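Local coordinates for phosphatidylinositol-specific phospholipase C1 (Streptomyces antibioticus, PDB 3H4X), which belongs to the calcium-dependent phosphoinositide phospholipase C family and folds as a single chain around a curled, largely parallel beta-sheet ringed by helices, at residues A[165-169]-A[170-174]. Residues are numbered along the deposited sequence; the frame is centred on the assembly and turned at random.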
ATOM      1  N   GLY A 165      -8.328   5.872 -16.802  1.00 11.22           N
ATOM      2  CA  GLY A 165      -8.669   6.803 -17.874  1.00 12.09           C
ATOM      3  C   GLY A 165      -9.999   6.442 -18.508  1.00 12.35           C
ATOM      4  O   GLY A 165     -10.994   6.258 -17.809  1.00 12.96           O
ATOM      5  N   GLY A 166     -10.015   6.331 -19.835  1.00 12.86           N
ATOM      6  CA  GLY A 166     -11.242   6.015 -20.564  1.00 13.39           C
ATOM      7  C   GLY A 166     -11.473   4.529 -20.771  1.00 13.33           C
ATOM      8  O   GLY A 166     -12.447   4.128 -21.407  1.00 13.98           O
ATOM      9  N   HIS A 167     -10.577   3.705 -20.236  1.00 12.90           N
ATOM     10  CA  HIS A 167     -10.699   2.254 -20.368  1.00 12.72           C
ATOM     11  C   HIS A 167     -11.869   1.720 -19.546  1.00 12.58           C
ATOM     12  O   HIS A 167     -12.357   2.386 -18.632  1.00 12.91           O
ATOM     13  CB  HIS A 167      -9.402   1.560 -19.946  1.00 12.78           C
ATOM     14  CG  HIS A 167      -8.263   1.781 -20.892  1.00 13.05           C
ATOM     15  ND1 HIS A 167      -8.085   1.025 -22.031  1.00 13.64           N
ATOM     16  CD2 HIS A 167      -7.241   2.669 -20.867  1.00 13.36           C
ATOM     17  CE1 HIS A 167      -7.005   1.440 -22.668  1.00 14.34           C
ATOM     18  NE2 HIS A 167      -6.474   2.437 -21.984  1.00 14.29           N
ATOM     19  N   ALA A 168     -12.315   0.514 -19.875  1.00 12.44           N
ATOM     20  CA  ALA A 168     -13.452  -0.082 -19.182  1.00 12.39           C
ATOM     21  C   ALA A 168     -13.105  -0.503 -17.755  1.00 11.88           C
ATOM     22  O   ALA A 168     -13.944  -0.416 -16.858  1.00 12.45           O
ATOM     23  CB  ALA A 168     -13.990  -1.267 -19.966  1.00 12.84           C
ATOM     24  N   THR A 169     -11.875  -0.967 -17.551  1.00 10.99           N
ATOM     25  CA  THR A 169     -11.435  -1.432 -16.238  1.00 10.22           C
ATOM     26  C   THR A 169      -9.963  -1.114 -16.013  1.00  9.48           C
ATOM     27  O   THR A 169      -9.220  -0.851 -16.961  1.00  9.33           O
ATOM     28  CB  THR A 169     -11.585  -2.954 -16.084  1.00 10.50           C
ATOM     29  OG1 THR A 169     -10.639  -3.608 -16.938  1.00  9.92           O
ATOM     30  CG2 THR A 169     -13.002  -3.412 -16.418  1.00 11.41           C
ATOM     31  N   ALA A 170      -9.541  -1.164 -14.756  1.00  9.11           N
ATOM     32  CA  ALA A 170      -8.147  -0.939 -14.409  1.00  8.57           C
ATOM     33  C   ALA A 170      -7.251  -1.987 -15.061  1.00  8.35           C
ATOM     34  O   ALA A 170      -6.159  -1.675 -15.532  1.00  8.20           O
ATOM     35  CB  ALA A 170      -7.970  -0.951 -12.899  1.00  8.83           C
ATOM     36  N   ASP A 171      -7.711  -3.234 -15.091  1.00  8.29           N
ATOM     37  CA  ASP A 171      -6.927  -4.299 -15.699  1.00  8.58           C
ATOM     38  C   ASP A 171      -6.682  -4.028 -17.180  1.00  8.76           C
ATOM     39  O   ASP A 171      -5.567  -4.196 -17.678  1.00  8.61           O
ATOM     40  CB  ASP A 171      -7.623  -5.645 -15.548  1.00  8.90           C
ATOM     41  CG  ASP A 171      -6.779  -6.783 -16.067  1.00  9.77           C
ATOM     42  OD1 ASP A 171      -5.719  -7.046 -15.469  1.00 10.29           O
ATOM     43  OD2 ASP A 171      -7.162  -7.397 -17.089  1.00 12.98           O
ATOM     44  N   GLU A 172      -7.732  -3.632 -17.888  1.00  9.09           N
ATOM     45  CA  GLU A 172      -7.609  -3.336 -19.305  1.00  9.99           C
ATOM     46  C   GLU A 172      -6.587  -2.223 -19.507  1.00  9.72           C
ATOM     47  O   GLU A 172      -5.712  -2.314 -20.368  1.00 10.01           O
ATOM     48  CB  GLU A 172      -8.963  -2.923 -19.884  1.00 10.69           C
ATOM     49  CG  GLU A 172      -8.927  -2.511 -21.348  1.00 12.86           C
ATOM     50  CD  GLU A 172     -10.252  -1.937 -21.819  1.00 15.88           C
ATOM     51  OE1 GLU A 172     -11.234  -2.704 -21.909  1.00 17.90           O
ATOM     52  OE2 GLU A 172     -10.307  -0.721 -22.108  1.00 17.66           O
ATOM     53  N   ALA A 173      -6.701  -1.169 -18.705  1.00  9.32           N
ATOM     54  CA  ALA A 173      -5.807  -0.031 -18.818  1.00  9.27           C
ATOM     55  C   ALA A 173      -4.355  -0.417 -18.557  1.00  9.02           C
ATOM     56  O   ALA A 173      -3.455  -0.044 -19.311  1.00  9.30           O
ATOM     57  CB  ALA A 173      -6.239   1.067 -17.865  1.00  9.64           C
ATOM     58  N   VAL A 174      -4.119  -1.158 -17.482  1.00  8.94           N
ATOM     59  CA  VAL A 174      -2.751  -1.424 -17.072  1.00  9.20           C
ATOM     60  C   VAL A 174      -2.043  -2.378 -18.041  1.00  9.16           C
ATOM     61  O   VAL A 174      -0.869  -2.192 -18.366  1.00  9.30           O
ATOM     62  CB  VAL A 174      -2.688  -1.913 -15.603  1.00  9.06           C
ATOM     63  CG1 VAL A 174      -2.945  -3.410 -15.504  1.00  9.58           C
ATOM     64  CG2 VAL A 174      -1.355  -1.524 -14.965  1.00 10.62           C
TER
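The N-terminal cap of helix 170-177 forms where Thr169 meets Glu172: Thr169 OG1 accepts a capping hydrogen bond from Glu172 N, 3.1 Å away. A threonine suits this N-cap because its hydroxyl, placed between backbone N and carbonyl carbon (chi1 69°), turns back over the first helical turn and serves an amide that has no helical carbonyl before it. The first i to i+4 helical bond follows at once, from Ala173 N to Thr169 O at 3.1 Å.

Glu172 reaches back along the connecting loop that follows helix 160-164. With CG anti to the backbone N (chi1 177°) and the chain extended beyond it, Glu172 OE2 arrives at the edge of the His167 ring, in its plane, and accepts a hydrogen bond from His167 ND1 at 2.8 Å through its anti lone pair. Ring and carboxylate are turned 78° apart. Glu172 OE2 also takes a weak hydrogen bond from Ala168 N, at 3.2 Å; its negative charge would probably also suit the positive end of the helix dipole.

Histidine fits here by offering an in-plane N-H to the carboxylate and a flat face to Ala173 CA, which makes a CH-pi contact 3.8 Å from the His167 ring centroid. The small Ala173 CB lets the ring come close, touching His167 CD2 at 3.5 Å. The Asp171 carboxylate leads away from the loop, OD1 forming a salt bridge with Arg244 and a hydrogen bond with Tyr281.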